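Local atomic coordinates of HIAXHD3 (Humicola insolens, PDB entry 3ZXK), a protein that probably removes arabinofuranose side chains from arabinoxylan as a family 43 arabinofuranosidase, and has served as a scaffold for engineering in endo-xylanase activity. Residues A400-D405 with P494-T499; R460-I465 with T476-Y481. All blocks are in the same frame, centred on the assembly; numbering follows the deposited sequence.

Contact 1. Residues A400-D405 with P494-T499; sequences AVLFRD and PAFAMT
L402 meets F496 and M498 in a buried, mostly apolar contact between two facing sheets, made by side chains without a hydrogen bond from one segment to the other. The CD2 methyl is the L402 atom that makes these contacts. It reaches CD2 of the F496 ring at 3.6 Å and CE2 at the same distance, approaching the ring obliquely. The chi1 of 180° at L402, with CG anti to the backbone N, carries this methyl across to F496, and M498 adds its CG at 4.0 Å from L402 CD2. Strand 396-403 lies in one sheet and strand 490-497 at the margin of the other, the two layers of the concanavalin A-like β-sandwich that forms the C-terminal domain. T477 and F479 of strand 476-482 also press on L402, and A408 of strand 406-415 touches F496. Beyond the strand ends the contact turns partly polar. CG2 of T499 sits 3.4 Å from NH1 of R404, crossing that side chain at about a right angle, and 3.7 Å from OD1 of D405. R404 NH1 and D405 OD1 form a salt bridge of 2.9 Å, although its hydrogen bond is bent to 129° and weak. The R404 guanidinium is anchored more firmly by NE on the backbone O of T506, while T499 OG1 accepts from the N of S501.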
loop_
_atom_site.group_PDB
_atom_site.type_symbol
_atom_site.label_atom_id
_atom_site.label_comp_id
_atom_site.label_asym_id
_atom_site.label_seq_id
_atom_site.Cartn_x
_atom_site.Cartn_y
_atom_site.Cartn_z
ATOM N N ALA A 400 11.753 -16.441 -5.216
ATOM C CA ALA A 400 10.523 -15.957 -4.649
ATOM C C ALA A 400 10.735 -15.670 -3.163
ATOM O O ALA A 400 11.098 -16.557 -2.392
ATOM C CB ALA A 400 9.389 -16.965 -4.869
ATOM N N VAL A 401 10.564 -14.407 -2.790
ATOM C CA VAL A 401 10.841 -13.947 -1.467
ATOM C C VAL A 401 9.575 -13.529 -0.725
ATOM O O VAL A 401 8.640 -12.918 -1.291
ATOM C CB VAL A 401 11.902 -12.808 -1.502
ATOM C CG1 VAL A 401 11.432 -11.622 -2.402
ATOM C CG2 VAL A 401 12.293 -12.335 -0.080
ATOM N N LEU A 402 9.550 -13.905 0.552
ATOM C CA LEU A 402 8.608 -13.384 1.530
ATOM C C LEU A 402 9.314 -12.145 2.074
ATOM O O LEU A 402 10.265 -12.259 2.877
ATOM C CB LEU A 402 8.375 -14.425 2.622
ATOM C CG LEU A 402 7.393 -13.859 3.646
ATOM C CD1 LEU A 402 5.960 -13.886 3.136
ATOM C CD2 LEU A 402 7.458 -14.623 4.941
ATOM N N PHE A 403 8.910 -10.970 1.569
ATOM C CA PHE A 403 9.737 -9.780 1.686
ATOM C C PHE A 403 9.254 -8.820 2.761
ATOM O O PHE A 403 8.118 -8.388 2.762
ATOM C CB PHE A 403 9.816 -9.048 0.320
ATOM C CG PHE A 403 10.849 -7.951 0.294
ATOM C CD1 PHE A 403 12.213 -8.246 0.126
ATOM C CD2 PHE A 403 10.469 -6.619 0.450
ATOM C CE1 PHE A 403 13.166 -7.217 0.131
ATOM C CE2 PHE A 403 11.420 -5.594 0.462
ATOM C CZ PHE A 403 12.768 -5.891 0.297
ATOM N N ARG A 404 10.165 -8.485 3.661
ATOM C CA ARG A 404 9.980 -7.478 4.697
ATOM C C ARG A 404 11.340 -7.351 5.399
ATOM O O ARG A 404 12.361 -7.876 4.923
ATOM C CB ARG A 404 8.858 -7.863 5.671
ATOM C CG ARG A 404 8.152 -6.675 6.283
ATOM C CD ARG A 404 7.292 -7.063 7.474
ATOM N NE ARG A 404 6.531 -5.941 8.018
ATOM C CZ ARG A 404 6.711 -5.387 9.224
ATOM N NH1 ARG A 404 7.690 -5.777 10.039
ATOM N NH2 ARG A 404 5.886 -4.424 9.629
ATOM N N ASP A 405 11.354 -6.684 6.550
ATOM C CA ASP A 405 12.593 -6.506 7.321
ATOM C C ASP A 405 13.130 -7.804 7.966
ATOM O O ASP A 405 14.293 -7.848 8.328
ATOM C CB ASP A 405 12.422 -5.432 8.400
ATOM C CG ASP A 405 11.282 -5.724 9.362
ATOM O OD1 ASP A 405 10.270 -6.335 8.957
ATOM O OD2 ASP A 405 11.401 -5.302 10.527
ATOM N N PRO A 494 12.822 -25.166 6.706
ATOM C CA PRO A 494 11.987 -25.021 7.909
ATOM C C PRO A 494 10.784 -24.105 7.664
ATOM O O PRO A 494 10.729 -23.417 6.634
ATOM C CB PRO A 494 12.959 -24.409 8.924
ATOM C CG PRO A 494 13.947 -23.660 8.101
ATOM C CD PRO A 494 14.093 -24.413 6.818
ATOM N N ALA A 495 9.822 -24.099 8.594
ATOM C CA ALA A 495 8.757 -23.092 8.561
ATOM C C ALA A 495 9.360 -21.797 9.073
ATOM O O ALA A 495 10.064 -21.786 10.094
ATOM C CB ALA A 495 7.581 -23.508 9.433
ATOM N N PHE A 496 9.104 -20.704 8.377
ATOM C CA PHE A 496 9.755 -19.442 8.706
ATOM C C PHE A 496 8.837 -18.590 9.571
ATOM O O PHE A 496 7.709 -18.297 9.168
ATOM C CB PHE A 496 10.140 -18.714 7.415
ATOM C CG PHE A 496 10.549 -17.277 7.615
ATOM C CD1 PHE A 496 11.819 -16.951 8.104
ATOM C CD2 PHE A 496 9.667 -16.248 7.304
ATOM C CE1 PHE A 496 12.192 -15.620 8.261
ATOM C CE2 PHE A 496 10.030 -14.923 7.489
ATOM C CZ PHE A 496 11.288 -14.612 7.961
ATOM N N ALA A 497 9.335 -18.206 10.749
ATOM C CA ALA A 497 8.590 -17.394 11.691
ATOM C C ALA A 497 8.651 -15.914 11.280
ATOM O O ALA A 497 9.733 -15.347 11.057
ATOM C CB ALA A 497 9.139 -17.568 13.098
ATOM N N MET A 498 7.486 -15.291 11.234
ATOM C CA MET A 498 7.342 -13.923 10.716
ATOM C C MET A 498 7.262 -12.905 11.829
ATOM O O MET A 498 6.641 -13.157 12.876
ATOM C CB MET A 498 6.099 -13.837 9.854
ATOM C CG MET A 498 6.107 -14.854 8.729
ATOM S SD MET A 498 4.444 -15.318 8.220
ATOM C CE MET A 498 3.945 -13.742 7.539
ATOM N N THR A 499 7.872 -11.729 11.628
ATOM C CA THR A 499 7.791 -10.689 12.667
ATOM C C THR A 499 6.397 -10.041 12.799
ATOM O O THR A 499 5.702 -9.852 11.795
ATOM C CB THR A 499 8.863 -9.598 12.483
ATOM O OG1 THR A 499 8.824 -8.726 13.619
ATOM C CG2 THR A 499 8.637 -8.826 11.186
#

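Contact 2. Residues R460-I465 with T476-Y481; sequences RIDADI and TTTFYY
R460 and Y480 form a hydrogen-bonded pair of an antiparallel β-hairpin, joined by R460 N to Y480 O and Y480 N to R460 O, both 2.9 Å. D462 and T478 repeat the pattern, with D462 N to T478 O nearly straight at 171°. Water 1 donates to D462 O and T476 O; water 2 links D464 OD2 to T476 N. On the face bearing R460, D462, T478 and Y480, the guanidinium lies flat over the tyrosine ring, planes 22° apart and R460 CZ 4.2 Å from the Y480 centroid, a cation-pi stack. A salt bridge to D462 fixes the rotation of the guanidinium: R460 NE meets OD1 of D462 at 2.9 Å and NH2 meets OD2 at 2.8 Å, side-on and on the syn side of each oxygen. OD1 also hydrogen-bonds OG of S382, and T478 OG1 pairs with the Y480 hydroxyl. A leucine in place of R460 would probably leave the D462 carboxylate without its paired charge and the Y480 face without its cation. On the opposite face I461 CG1 rests 3.7 Å from F479 CE2, side by side, and I461 CG2 is tight against T477 CG2 at 3.4 Å. T477 OG1 is buried with no polar partner. Strand 457-464 borders strand 380-388 and strand 476-482 borders 490-497, while the I461 face packs on strand 396-403 of the other sheet.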
loop_
_atom_site.group_PDB
_atom_site.type_symbol
_atom_site.label_atom_id
_atom_site.label_comp_id
_atom_site.label_asym_id
_atom_site.label_seq_id
_atom_site.Cartn_x
_atom_site.Cartn_y
_atom_site.Cartn_z
ATOM N N ARG A 460 6.810 -21.580 -4.840
ATOM C CA ARG A 460 5.593 -21.355 -4.081
ATOM C C ARG A 460 5.835 -20.942 -2.643
ATOM O O ARG A 460 6.613 -21.572 -1.937
ATOM C CB ARG A 460 4.746 -22.643 -4.129
ATOM C CG ARG A 460 3.484 -22.672 -3.260
ATOM C CD ARG A 460 2.619 -23.893 -3.550
ATOM N NE ARG A 460 2.004 -24.340 -2.304
ATOM C CZ ARG A 460 1.570 -25.577 -2.081
ATOM N NH1 ARG A 460 1.613 -26.481 -3.049
ATOM N NH2 ARG A 460 1.055 -25.891 -0.899
ATOM N N ILE A 461 5.131 -19.898 -2.218
ATOM C CA ILE A 461 5.227 -19.375 -0.849
ATOM C C ILE A 461 3.838 -19.476 -0.212
ATOM O O ILE A 461 2.884 -18.832 -0.683
ATOM C CB ILE A 461 5.683 -17.895 -0.822
ATOM C CG1 ILE A 461 7.064 -17.680 -1.469
ATOM C CG2 ILE A 461 5.713 -17.350 0.604
ATOM C CD1 ILE A 461 7.446 -16.219 -1.617
ATOM N N ASP A 462 3.706 -20.244 0.861
ATOM C CA ASP A 462 2.390 -20.342 1.556
ATOM C C ASP A 462 2.514 -19.501 2.821
ATOM O O ASP A 462 3.164 -19.913 3.786
ATOM C CB ASP A 462 2.035 -21.796 1.945
ATOM C CG ASP A 462 1.589 -22.651 0.770
ATOM O OD1 ASP A 462 1.771 -22.217 -0.389
ATOM O OD2 ASP A 462 1.078 -23.785 1.019
ATOM N N ALA A 463 1.884 -18.328 2.812
ATOM C CA ALA A 463 1.998 -17.380 3.910
ATOM C C ALA A 463 0.768 -17.311 4.790
ATOM O O ALA A 463 -0.347 -17.220 4.323
ATOM C CB ALA A 463 2.262 -15.989 3.364
ATOM N N ASP A 464 0.987 -17.297 6.086
ATOM C CA ASP A 464 -0.109 -17.084 7.018
ATOM C C ASP A 464 0.045 -15.688 7.599
ATOM O O ASP A 464 1.049 -15.402 8.290
ATOM C CB ASP A 464 -0.047 -18.143 8.134
ATOM C CG ASP A 464 -1.201 -18.018 9.137
ATOM O OD1 ASP A 464 -2.084 -17.184 8.903
ATOM O OD2 ASP A 464 -1.224 -18.739 10.152
ATOM N N ILE A 465 -0.897 -14.802 7.286
ATOM C CA ILE A 465 -0.887 -13.443 7.832
ATOM C C ILE A 465 -2.036 -13.224 8.809
ATOM O O ILE A 465 -2.431 -12.079 9.069
ATOM C CB ILE A 465 -0.805 -12.316 6.756
ATOM C CG1 ILE A 465 -1.921 -12.415 5.694
ATOM C CG2 ILE A 465 0.577 -12.359 6.106
ATOM C CD1 ILE A 465 -2.144 -11.147 4.878
ATOM N N THR A 476 3.750 -18.413 10.671
ATOM C CA THR A 476 4.809 -18.991 9.858
ATOM C C THR A 476 4.407 -19.118 8.388
ATOM O O THR A 476 3.210 -19.190 8.024
ATOM C CB THR A 476 5.240 -20.380 10.372
ATOM O OG1 THR A 476 4.115 -21.260 10.307
ATOM C CG2 THR A 476 5.761 -20.313 11.810
ATOM N N THR A 477 5.443 -19.127 7.557
ATOM C CA THR A 477 5.352 -19.331 6.120
ATOM C C THR A 477 6.195 -20.535 5.733
ATOM O O THR A 477 7.283 -20.764 6.291
ATOM C CB THR A 477 5.875 -18.086 5.371
ATOM O OG1 THR A 477 4.936 -17.020 5.536
ATOM C CG2 THR A 477 6.060 -18.362 3.863
ATOM N N THR A 478 5.678 -21.304 4.776
ATOM C CA THR A 478 6.417 -22.448 4.208
ATOM C C THR A 478 6.678 -22.262 2.708
ATOM O O THR A 478 5.977 -21.502 2.041
ATOM C CB THR A 478 5.715 -23.785 4.486
ATOM O OG1 THR A 478 4.345 -23.728 4.075
ATOM C CG2 THR A 478 5.794 -24.104 6.008
ATOM N N PHE A 479 7.720 -22.925 2.205
ATOM C CA PHE A 479 8.192 -22.747 0.842
ATOM C C PHE A 479 8.224 -24.088 0.097
ATOM O O PHE A 479 8.564 -25.127 0.688
ATOM C CB PHE A 479 9.598 -22.130 0.851
ATOM C CG PHE A 479 9.660 -20.732 1.444
ATOM C CD1 PHE A 479 9.823 -20.523 2.817
ATOM C CD2 PHE A 479 9.561 -19.618 0.617
ATOM C CE1 PHE A 479 9.857 -19.238 3.356
ATOM C CE2 PHE A 479 9.615 -18.333 1.145
ATOM C CZ PHE A 479 9.742 -18.136 2.517
ATOM N N TYR A 480 7.885 -24.055 -1.192
ATOM C CA TYR A 480 7.806 -25.260 -2.021
ATOM C C TYR A 480 8.331 -24.973 -3.420
ATOM O O TYR A 480 8.332 -23.823 -3.855
ATOM C CB TYR A 480 6.342 -25.715 -2.159
ATOM C CG TYR A 480 5.615 -25.857 -0.846
ATOM C CD1 TYR A 480 5.166 -24.718 -0.172
ATOM C CD2 TYR A 480 5.388 -27.119 -0.264
ATOM C CE1 TYR A 480 4.522 -24.807 1.022
ATOM C CE2 TYR A 480 4.729 -27.224 0.958
ATOM C CZ TYR A 480 4.320 -26.041 1.598
ATOM O OH TYR A 480 3.680 -26.030 2.809
ATOM N N TYR A 481 8.788 -26.024 -4.097
ATOM C CA TYR A 481 9.130 -25.902 -5.503
ATOM C C TYR A 481 8.490 -27.016 -6.296
ATOM O O TYR A 481 8.151 -28.057 -5.737
ATOM C CB TYR A 481 10.656 -25.914 -5.708
ATOM C CG TYR A 481 11.294 -27.258 -5.375
ATOM C CD1 TYR A 481 11.426 -28.272 -6.346
ATOM C CD2 TYR A 481 11.762 -27.526 -4.089
ATOM C CE1 TYR A 481 11.981 -29.504 -6.026
ATOM C CE2 TYR A 481 12.357 -28.746 -3.785
ATOM C CZ TYR A 481 12.447 -29.740 -4.750
ATOM O OH TYR A 481 13.039 -30.964 -4.445
HETATM O O HOH W 1 1.795 -20.837 6.361
HETATM O O HOH W 2 1.128 -19.657 11.324
#

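How the contacts relate
The centres of contacts 1 and 2 lie about 8 Å apart, on the same side of the chain's centre and within the C-terminal concanavalin A-like domain. Along the chain, 400-405 comes first, then 460-465 and 476-481, and finally 494-499, which nests the hairpin of contact 2 inside the loop closed by contact 1. Strands 476-482 and 490-497 are consecutive and adjacent in one sheet, where F496 N probably hydrogen-bonds T477 O at 2.8 Å. M498 SD also packs near T477 OG1, at 3.2 Å. Contact 2 thus joins two neighbouring strands within one layer of the sandwich, and contact 1 ties the margin of that layer to the facing sheet.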